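Local coordinates for protein leucine aminopeptidase 2, chloroplastic (Streptomyces sp. BC16019, PDB 5LHJ) that is a manganese-binding M17-family aminopeptidase of bottromycin maturation that probably removes unsubstituted N-terminal amino acids from peptides, at residues Glu409-Leu414 with Thr482-Arg487; Leu389-Asp394 with Pro457-Asp462; Ala35-Ala40 with Ala107-Leu112. All coordinates share one frame; numbering follows the deposited sequence.

Contact 1 (Glu409-Leu414 with Thr482-Arg487); sequences ESFCRL and TGFAVR
Glu409 slides its side chain beneath the ring of Phe484, the carboxyl carbon CD lying over one face toward the rim, while Ser410 O meets the same ring at its edge, in plane, 3.4 Å from CZ. Phe411 approaches Phe484 from the opposite direction, and the two rings meet obliquely with planes 36° apart; CZ of Phe411 comes to 3.4 Å from CE2 of Phe484. With CG anti to the backbone N (chi1 -171°), the Phe484 ring is carried toward Glu409 and Phe411.

Beyond the ring, OE2 of Glu409 accepts a hydrogen bond from Ala485 N (3.0 Å), met on the syn side but 33° out of the carboxylate plane. A bridging water donates to the same OE2 and to Gly483 O and accepts from Arg487 N, while OE1 is bound by Thr488 OG1. The guanidinium of Arg487 adds charge alone: NH2 is 3.8 Å from OE2, a long salt bridge with no N-H aimed at the oxygen. With an alanine here instead of Glu409, Ala485 N would probably lose its acceptor, the water would keep only Gly483 O to donate to, and Arg487 would miss this counter-charge.

Ala485 is the N-cap residue of helix 486-498, reached through a type II turn from Gly483 to Val486. Glu409, just ahead of strand 410-413, takes its N-H directly and that of Arg487 through the water, joining strand to helix start in the M17 catalytic domain.

Contact 2 (Leu389-Asp394 with Pro457-Asp462); sequences LFTPDD and PWAHLD
Leu389 and Leu461 face each other as a non-hydrogen-bonded pair of an antiparallel beta ladder, the strands 386-390 and 458-462 of the large mixed sheet in the catalytic domain. Their side chains lie side by side and point the same way, and CD1 of Leu389 presses on CD2 of Leu461 at 3.5 Å, closer than carbons usually come. CD1 of the same leucine also reaches CB of Ala459, and helix 394-407 covers this face through Leu401 and Leu396.

Next along the ladder, Phe390 and His460 form the hydrogen-bonded pair: Phe390 N to His460 O is 2.9 Å, and His460 N to Phe390 O is 2.8 Å. Their side chains fill the other face, again side by side. The rings are nearly parallel, 24° between planes, but slid so far apart that they barely overlap; CD1 of Phe390 meets CD2 of His460 at 3.6 Å. His460 has CG anti to its backbone N (chi1 159°), which sets the imidazole beside Phe390, and its ND1 is held by Asp370, which also takes NE1 of Trp458. Ala445 of helix 440-449 touches both side chains of the pair.

Toward Pro457 the ladder frays and the packing thins. Exposed Pro392 crosses Trp458 at about a right angle, with CD 3.9 Å from CE3, and Asp393 brushes Pro457 only through OD2 and CB, its OD1 being used to cap Leu396 N as helix 394-407 begins. What ties this looser end down is Thr391: its OG1 accepts from Asp393 N in an ST turn and donates to Trp458 O at 2.7 Å, tilted 26° from the carbonyl plane.

Contact 3 (Ala35-Ala40 with Ala107-Leu112); sequences AADVVA and ARTLRL
Val38 packs into the apolar middle of this parallel strand pair with both methyls at work: CG1 lies 3.7 Å from CD1 of Leu110, and CG2 presses on CB of Ala107 at 3.5 Å, tighter than an ordinary carbon contact. On the same face CB of Ala40 rests against CD2 of Leu112, and helix 90-102 covers the layer through Ser100 and Val101. Strand 76-81 adds Val76, Leu78 and Val80 along the flank of Val38 and Ala40.

Strands 38-43 and 109-112 are neighbours in the five-stranded mixed sheet of the N-terminal domain, and the axes of the short segments run parallel to within 19°. The ladder runs from Val38 N to Thr109 O, then Arg111 N to Val38 O, and on to Ala40 N with Arg111 O. On the other face Arg111 runs alongside Val39; a bend at chi3 (78°) lays its guanidinium with one face over CG2 of Val39, while NE is paired with Asp113.

Polarity gathers where the strands begin. Thr109 holds OG1 between its backbone N and carbonyl carbon (chi1 57°), and from there it accepts from Asp37 N at 2.9 Å and donates to Ala35 O at 3.1 Å. Asp37 answers across it, nearly at a right angle: OD2 takes Arg108 N at 2.8 Å on its anti lone pair, and Thr109 N at 3.1 Å from above the carboxylate plane.

Asp37 and Thr109 thus bind each other's backbone, fixing the chain where the two strands begin. With two N-H groups gripping OD2, the carboxylate is likely to favour its charged form.

In the fold
Contacts 1 and 2 reach the same mixed sheet: 410-413 and 458-462 flank 386-390 on its two sides, and the centres of the two contacts are 13 Å apart. They also touch directly, since Arg413 NH1 forms a salt bridge with Asp394 OD1 at 2.9 Å and Arg413 NH2 lies 2.7 Å from Thr391 O, a probable hydrogen bond. Contact 2 lies nearer the dinuclear manganese site, which holds no metal in this chain: His460 is about 8 Å from Lys261, side chain to side chain, against about 12 Å for Ala485 of contact 1. Contact 3 stands apart in the N-terminal domain, its centre about 32 Å from that of contact 1 and 44 Å from that of contact 2.

Contact 1 (Glu409-Leu414 with Thr482-Arg487)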
loop_
_atom_site.group_PDB
_atom_site.type_symbol
_atom_site.label_atom_id
_atom_site.label_comp_id
_atom_site.label_asym_id
_atom_site.label_seq_id
_atom_site.Cartn_x
_atom_site.Cartn_y
_atom_site.Cartn_z
ATOM N N GLU A 409 3.608 0.790 -37.081
ATOM C CA GLU A 409 3.537 0.261 -35.713
ATOM C C GLU A 409 4.917 0.398 -35.066
ATOM O O GLU A 409 5.943 0.142 -35.705
ATOM C CB GLU A 409 3.068 -1.190 -35.708
ATOM C CG GLU A 409 1.695 -1.339 -36.345
ATOM C CD GLU A 409 1.026 -2.684 -36.101
ATOM O OE1 GLU A 409 1.569 -3.730 -36.527
ATOM O OE2 GLU A 409 -0.092 -2.690 -35.520
ATOM N N SER A 410 4.936 0.811 -33.809
ATOM C CA SER A 410 6.187 1.107 -33.107
ATOM C C SER A 410 6.705 -0.102 -32.311
ATOM O O SER A 410 6.007 -0.624 -31.431
ATOM C CB SER A 410 5.968 2.300 -32.179
ATOM O OG SER A 410 7.139 2.588 -31.450
ATOM N N PHE A 411 7.929 -0.529 -32.637
ATOM C CA PHE A 411 8.659 -1.556 -31.897
ATOM C C PHE A 411 10.056 -1.074 -31.524
ATOM O O PHE A 411 10.656 -0.287 -32.247
ATOM C CB PHE A 411 8.809 -2.824 -32.738
ATOM C CG PHE A 411 7.613 -3.712 -32.707
ATOM C CD1 PHE A 411 6.599 -3.550 -33.636
ATOM C CD2 PHE A 411 7.498 -4.714 -31.743
ATOM C CE1 PHE A 411 5.488 -4.382 -33.612
ATOM C CE2 PHE A 411 6.385 -5.542 -31.716
ATOM C CZ PHE A 411 5.386 -5.376 -32.650
ATOM N N CYS A 412 10.552 -1.578 -30.402
ATOM C CA CYS A 412 11.915 -1.364 -29.951
ATOM C C CYS A 412 12.554 -2.726 -29.738
ATOM O O CYS A 412 12.004 -3.541 -29.003
ATOM C CB CYS A 412 11.922 -0.606 -28.626
ATOM S SG CYS A 412 13.593 -0.327 -28.000
ATOM N N ARG A 413 13.705 -2.975 -30.362
ATOM C CA ARG A 413 14.467 -4.192 -30.070
ATOM C C ARG A 413 15.128 -4.108 -28.698
ATOM O O ARG A 413 15.853 -3.146 -28.407
ATOM C CB ARG A 413 15.531 -4.464 -31.133
ATOM C CG ARG A 413 16.129 -5.861 -31.012
ATOM C CD ARG A 413 17.274 -6.034 -31.960
ATOM N NE ARG A 413 17.828 -7.380 -31.899
ATOM C CZ ARG A 413 18.856 -7.797 -32.621
ATOM N NH1 ARG A 413 19.454 -6.969 -33.486
ATOM N NH2 ARG A 413 19.293 -9.043 -32.481
ATOM N N LEU A 414 14.886 -5.097 -27.850
ATOM C CA LEU A 414 15.596 -5.215 -26.583
ATOM C C LEU A 414 16.559 -6.406 -26.630
ATOM O O LEU A 414 16.305 -7.369 -27.334
ATOM C CB LEU A 414 14.604 -5.355 -25.432
ATOM C CG LEU A 414 13.665 -4.159 -25.221
ATOM C CD1 LEU A 414 12.727 -4.457 -24.053
ATOM C CD2 LEU A 414 14.444 -2.876 -24.962
ATOM N N THR A 482 -6.823 -2.933 -30.119
ATOM C CA THR A 482 -6.220 -2.195 -31.220
ATOM C C THR A 482 -5.880 -3.048 -32.449
ATOM O O THR A 482 -5.755 -2.514 -33.556
ATOM C CB THR A 482 -4.906 -1.537 -30.779
ATOM O OG1 THR A 482 -3.987 -2.550 -30.374
ATOM C CG2 THR A 482 -5.134 -0.571 -29.642
ATOM N N GLY A 483 -5.753 -4.364 -32.273
ATOM C CA GLY A 483 -5.241 -5.234 -33.326
ATOM C C GLY A 483 -3.761 -5.024 -33.622
ATOM O O GLY A 483 -3.280 -5.354 -34.704
ATOM N N PHE A 484 -3.037 -4.473 -32.646
ATOM C CA PHE A 484 -1.605 -4.226 -32.776
ATOM C C PHE A 484 -0.862 -5.504 -33.164
ATOM O O PHE A 484 -1.172 -6.583 -32.654
ATOM C CB PHE A 484 -1.030 -3.687 -31.465
ATOM C CG PHE A 484 0.394 -3.210 -31.572
ATOM C CD1 PHE A 484 0.670 -1.929 -32.008
ATOM C CD2 PHE A 484 1.452 -4.037 -31.215
ATOM C CE1 PHE A 484 1.979 -1.472 -32.084
ATOM C CE2 PHE A 484 2.765 -3.593 -31.305
ATOM C CZ PHE A 484 3.016 -2.301 -31.743
ATOM N N ALA A 485 0.074 -5.338 -34.101
ATOM C CA ALA A 485 0.984 -6.356 -34.647
ATOM C C ALA A 485 0.446 -7.137 -35.848
ATOM O O ALA A 485 1.221 -7.796 -36.540
ATOM C CB ALA A 485 1.511 -7.309 -33.574
ATOM N N VAL A 486 -0.860 -7.045 -36.132
ATOM C CA VAL A 486 -1.412 -7.701 -37.325
ATOM C C VAL A 486 -0.695 -7.214 -38.587
ATOM O O VAL A 486 -0.190 -8.015 -39.378
ATOM C CB VAL A 486 -2.940 -7.497 -37.465
ATOM C CG1 VAL A 486 -3.441 -8.024 -38.806
ATOM C CG2 VAL A 486 -3.680 -8.203 -36.331
ATOM N N ARG A 487 -0.620 -5.907 -38.750
ATOM C CA ARG A 487 -0.028 -5.362 -39.957
ATOM C C ARG A 487 1.498 -5.530 -40.008
ATOM O O ARG A 487 2.052 -5.776 -41.086
ATOM C CB ARG A 487 -0.487 -3.925 -40.173
ATOM C CG ARG A 487 -1.917 -3.916 -40.702
ATOM C CD ARG A 487 -2.490 -2.524 -40.815
ATOM N NE ARG A 487 -2.735 -2.065 -39.462
ATOM C CZ ARG A 487 -2.282 -0.955 -38.901
ATOM N NH1 ARG A 487 -1.604 -0.034 -39.579
ATOM N NH2 ARG A 487 -2.590 -0.739 -37.630
HETATM O O HOH W 1 -1.996 -3.959 -36.956
#

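Contact 2 (Leu389-Asp394 with Pro457-Asp462)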
loop_
_atom_site.group_PDB
_atom_site.type_symbol
_atom_site.label_atom_id
_atom_site.label_comp_id
_atom_site.label_asym_id
_atom_site.label_seq_id
_atom_site.Cartn_x
_atom_site.Cartn_y
_atom_site.Cartn_z
ATOM N N LEU A 389 10.692 -6.135 -29.186
ATOM C CA LEU A 389 11.147 -7.185 -30.119
ATOM C C LEU A 389 12.419 -7.827 -29.570
ATOM O O LEU A 389 13.370 -7.119 -29.242
ATOM C CB LEU A 389 11.457 -6.582 -31.493
ATOM C CG LEU A 389 12.253 -7.434 -32.488
ATOM C CD1 LEU A 389 11.497 -8.692 -32.891
ATOM C CD2 LEU A 389 12.603 -6.611 -33.713
ATOM N N PHE A 390 12.437 -9.155 -29.490
ATOM C CA PHE A 390 13.634 -9.911 -29.120
ATOM C C PHE A 390 13.964 -10.920 -30.206
ATOM O O PHE A 390 13.080 -11.635 -30.674
ATOM C CB PHE A 390 13.409 -10.694 -27.841
ATOM C CG PHE A 390 13.281 -9.845 -26.610
ATOM C CD1 PHE A 390 12.050 -9.341 -26.221
ATOM C CD2 PHE A 390 14.392 -9.592 -25.807
ATOM C CE1 PHE A 390 11.917 -8.586 -25.062
ATOM C CE2 PHE A 390 14.269 -8.827 -24.659
ATOM C CZ PHE A 390 13.034 -8.319 -24.280
ATOM N N THR A 391 15.243 -10.985 -30.586
ATOM C CA THR A 391 15.738 -12.068 -31.453
ATOM C C THR A 391 17.262 -12.090 -31.407
ATOM O O THR A 391 17.873 -11.028 -31.347
ATOM C CB THR A 391 15.279 -11.929 -32.926
ATOM O OG1 THR A 391 15.856 -12.976 -33.728
ATOM C CG2 THR A 391 15.666 -10.603 -33.519
ATOM N N PRO A 392 17.873 -13.288 -31.447
ATOM C CA PRO A 392 19.341 -13.330 -31.589
ATOM C C PRO A 392 19.841 -13.071 -33.015
ATOM O O PRO A 392 21.047 -12.903 -33.204
ATOM C CB PRO A 392 19.698 -14.748 -31.146
ATOM C CG PRO A 392 18.480 -15.547 -31.366
ATOM C CD PRO A 392 17.294 -14.633 -31.263
ATOM N N ASP A 393 18.936 -13.054 -33.996
ATOM C CA ASP A 393 19.271 -12.955 -35.413
ATOM C C ASP A 393 19.118 -11.501 -35.875
ATOM O O ASP A 393 18.006 -10.996 -36.011
ATOM C CB ASP A 393 18.329 -13.899 -36.174
ATOM C CG ASP A 393 18.673 -14.065 -37.640
ATOM O OD1 ASP A 393 18.937 -13.078 -38.356
ATOM O OD2 ASP A 393 18.627 -15.229 -38.093
ATOM N N ASP A 394 20.245 -10.825 -36.096
ATOM C CA ASP A 394 20.230 -9.426 -36.533
ATOM C C ASP A 394 19.473 -9.217 -37.848
ATOM O O ASP A 394 18.743 -8.231 -37.987
ATOM C CB ASP A 394 21.663 -8.880 -36.660
ATOM C CG ASP A 394 22.342 -8.660 -35.311
ATOM O OD1 ASP A 394 21.669 -8.623 -34.256
ATOM O OD2 ASP A 394 23.587 -8.504 -35.309
ATOM N N PRO A 457 15.866 -20.144 -36.314
ATOM C CA PRO A 457 15.719 -18.699 -36.119
ATOM C C PRO A 457 14.389 -18.358 -35.468
ATOM O O PRO A 457 13.360 -18.959 -35.800
ATOM C CB PRO A 457 15.795 -18.124 -37.535
ATOM C CG PRO A 457 16.527 -19.141 -38.322
ATOM C CD PRO A 457 16.206 -20.472 -37.712
ATOM N N TRP A 458 14.419 -17.405 -34.543
ATOM C CA TRP A 458 13.258 -17.100 -33.720
ATOM C C TRP A 458 13.215 -15.633 -33.352
ATOM O O TRP A 458 14.257 -15.011 -33.125
ATOM C CB TRP A 458 13.292 -17.982 -32.463
ATOM C CG TRP A 458 12.466 -17.534 -31.285
ATOM C CD1 TRP A 458 11.112 -17.690 -31.104
ATOM C CD2 TRP A 458 12.956 -16.887 -30.110
ATOM N NE1 TRP A 458 10.735 -17.156 -29.887
ATOM C CE2 TRP A 458 11.855 -16.667 -29.257
ATOM C CE3 TRP A 458 14.226 -16.461 -29.697
ATOM C CZ2 TRP A 458 11.992 -16.048 -28.013
ATOM C CZ3 TRP A 458 14.355 -15.832 -28.448
ATOM C CH2 TRP A 458 13.247 -15.632 -27.637
ATOM N N ALA A 459 11.998 -15.091 -33.316
ATOM C CA ALA A 459 11.741 -13.762 -32.785
ATOM C C ALA A 459 10.531 -13.800 -31.857
ATOM O O ALA A 459 9.603 -14.591 -32.051
ATOM C CB ALA A 459 11.512 -12.752 -33.911
ATOM N N HIS A 460 10.553 -12.916 -30.862
ATOM C CA HIS A 460 9.504 -12.803 -29.849
ATOM C C HIS A 460 9.029 -11.350 -29.811
ATOM O O HIS A 460 9.847 -10.424 -29.674
ATOM C CB HIS A 460 10.079 -13.262 -28.505
ATOM C CG HIS A 460 9.338 -12.771 -27.295
ATOM N ND1 HIS A 460 8.003 -13.033 -27.072
ATOM C CD2 HIS A 460 9.766 -12.063 -26.224
ATOM C CE1 HIS A 460 7.632 -12.483 -25.930
ATOM N NE2 HIS A 460 8.690 -11.904 -25.385
ATOM N N LEU A 461 7.715 -11.161 -29.950
ATOM C CA LEU A 461 7.097 -9.835 -29.888
ATOM C C LEU A 461 6.261 -9.731 -28.617
ATOM O O LEU A 461 5.279 -10.448 -28.477
ATOM C CB LEU A 461 6.195 -9.604 -31.101
ATOM C CG LEU A 461 6.777 -9.745 -32.502
ATOM C CD1 LEU A 461 5.789 -9.247 -33.562
ATOM C CD2 LEU A 461 8.059 -8.985 -32.625
ATOM N N ASP A 462 6.662 -8.859 -27.693
ATOM C CA ASP A 462 5.924 -8.645 -26.446
ATOM C C ASP A 462 5.084 -7.383 -26.639
ATOM O O ASP A 462 5.629 -6.283 -26.712
ATOM C CB ASP A 462 6.887 -8.524 -25.264
ATOM C CG ASP A 462 6.183 -8.511 -23.893
ATOM O OD1 ASP A 462 4.939 -8.337 -23.792
ATOM O OD2 ASP A 462 6.911 -8.672 -22.884
#

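Contact 3 (Ala35-Ala40 with Ala107-Leu112)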
loop_
_atom_site.group_PDB
_atom_site.type_symbol
_atom_site.label_atom_id
_atom_site.label_comp_id
_atom_site.label_asym_id
_atom_site.label_seq_id
_atom_site.Cartn_x
_atom_site.Cartn_y
_atom_site.Cartn_z
ATOM N N ALA A 35 -23.684 9.896 -56.653
ATOM C CA ALA A 35 -22.756 10.997 -56.261
ATOM C C ALA A 35 -22.312 10.864 -54.802
ATOM O O ALA A 35 -23.061 10.367 -53.950
ATOM C CB ALA A 35 -23.405 12.360 -56.490
ATOM N N ALA A 36 -21.087 11.305 -54.528
ATOM C CA ALA A 36 -20.572 11.332 -53.173
ATOM C C ALA A 36 -21.284 12.443 -52.405
ATOM O O ALA A 36 -21.424 13.554 -52.901
ATOM C CB ALA A 36 -19.063 11.549 -53.174
ATOM N N ASP A 37 -21.755 12.134 -51.203
ATOM C CA ASP A 37 -22.294 13.163 -50.324
ATOM C C ASP A 37 -21.151 14.007 -49.791
ATOM O O ASP A 37 -21.318 15.203 -49.607
ATOM C CB ASP A 37 -23.062 12.550 -49.156
ATOM C CG ASP A 37 -24.253 11.744 -49.607
ATOM O OD1 ASP A 37 -24.903 12.128 -50.605
ATOM O OD2 ASP A 37 -24.526 10.704 -48.974
ATOM N N VAL A 38 -20.005 13.364 -49.538
ATOM C CA VAL A 38 -18.808 14.028 -49.022
ATOM C C VAL A 38 -17.580 13.623 -49.845
ATOM O O VAL A 38 -17.406 12.443 -50.190
ATOM C CB VAL A 38 -18.566 13.676 -47.531
ATOM C CG1 VAL A 38 -17.342 14.412 -46.984
ATOM C CG2 VAL A 38 -19.789 14.000 -46.699
ATOM N N VAL A 39 -16.743 14.609 -50.161
ATOM C CA VAL A 39 -15.450 14.393 -50.808
ATOM C C VAL A 39 -14.363 14.975 -49.905
ATOM O O VAL A 39 -14.459 16.140 -49.504
ATOM C CB VAL A 39 -15.381 15.090 -52.178
ATOM C CG1 VAL A 39 -13.981 14.964 -52.781
ATOM C CG2 VAL A 39 -16.430 14.509 -53.122
ATOM N N ALA A 40 -13.348 14.172 -49.601
ATOM C CA ALA A 40 -12.213 14.600 -48.786
ATOM C C ALA A 40 -11.002 14.876 -49.668
ATOM O O ALA A 40 -10.495 13.965 -50.331
ATOM C CB ALA A 40 -11.865 13.546 -47.758
ATOM N N ALA A 107 -23.523 11.396 -43.638
ATOM C CA ALA A 107 -23.457 11.128 -45.074
ATOM C C ALA A 107 -23.587 9.640 -45.373
ATOM O O ALA A 107 -23.146 8.810 -44.589
ATOM C CB ALA A 107 -22.149 11.645 -45.646
ATOM N N ARG A 108 -24.187 9.323 -46.512
ATOM C CA ARG A 108 -24.296 7.943 -46.972
ATOM C C ARG A 108 -23.061 7.498 -47.730
ATOM O O ARG A 108 -22.706 6.316 -47.678
ATOM C CB ARG A 108 -25.512 7.755 -47.887
ATOM C CG ARG A 108 -26.862 8.072 -47.269
ATOM C CD ARG A 108 -27.964 7.729 -48.264
ATOM N NE ARG A 108 -29.299 8.101 -47.794
ATOM C CZ ARG A 108 -30.426 7.951 -48.494
ATOM N NH1 ARG A 108 -30.409 7.433 -49.726
ATOM N NH2 ARG A 108 -31.588 8.328 -47.955
ATOM N N THR A 109 -22.431 8.421 -48.460
ATOM C CA THR A 109 -21.288 8.084 -49.322
ATOM C C THR A 109 -20.134 9.077 -49.151
ATOM O O THR A 109 -20.364 10.288 -49.102
ATOM C CB THR A 109 -21.721 8.048 -50.802
ATOM O OG1 THR A 109 -22.284 9.314 -51.153
ATOM C CG2 THR A 109 -22.788 6.982 -51.023
ATOM N N LEU A 110 -18.909 8.547 -49.045
ATOM C CA LEU A 110 -17.690 9.337 -48.873
ATOM C C LEU A 110 -16.650 8.928 -49.911
ATOM O O LEU A 110 -16.359 7.744 -50.052
ATOM C CB LEU A 110 -17.113 9.123 -47.462
ATOM C CG LEU A 110 -15.698 9.642 -47.187
ATOM C CD1 LEU A 110 -15.642 11.157 -47.297
ATOM C CD2 LEU A 110 -15.242 9.161 -45.815
ATOM N N ARG A 111 -16.107 9.896 -50.643
ATOM C CA ARG A 111 -14.995 9.646 -51.560
ATOM C C ARG A 111 -13.755 10.333 -51.002
ATOM O O ARG A 111 -13.760 11.548 -50.815
ATOM C CB ARG A 111 -15.284 10.167 -52.975
ATOM C CG ARG A 111 -14.267 9.657 -53.986
ATOM C CD ARG A 111 -14.494 10.192 -55.385
ATOM N NE ARG A 111 -14.023 11.574 -55.540
ATOM C CZ ARG A 111 -14.752 12.609 -55.962
ATOM N NH1 ARG A 111 -16.037 12.486 -56.312
ATOM N NH2 ARG A 111 -14.180 13.805 -56.058
ATOM N N LEU A 112 -12.718 9.545 -50.716
ATOM C CA LEU A 112 -11.430 10.066 -50.284
ATOM C C LEU A 112 -10.543 10.287 -51.505
ATOM O O LEU A 112 -10.190 9.322 -52.198
ATOM C CB LEU A 112 -10.742 9.065 -49.339
ATOM C CG LEU A 112 -11.596 8.638 -48.143
ATOM C CD1 LEU A 112 -10.912 7.521 -47.374
ATOM C CD2 LEU A 112 -11.888 9.825 -47.255
#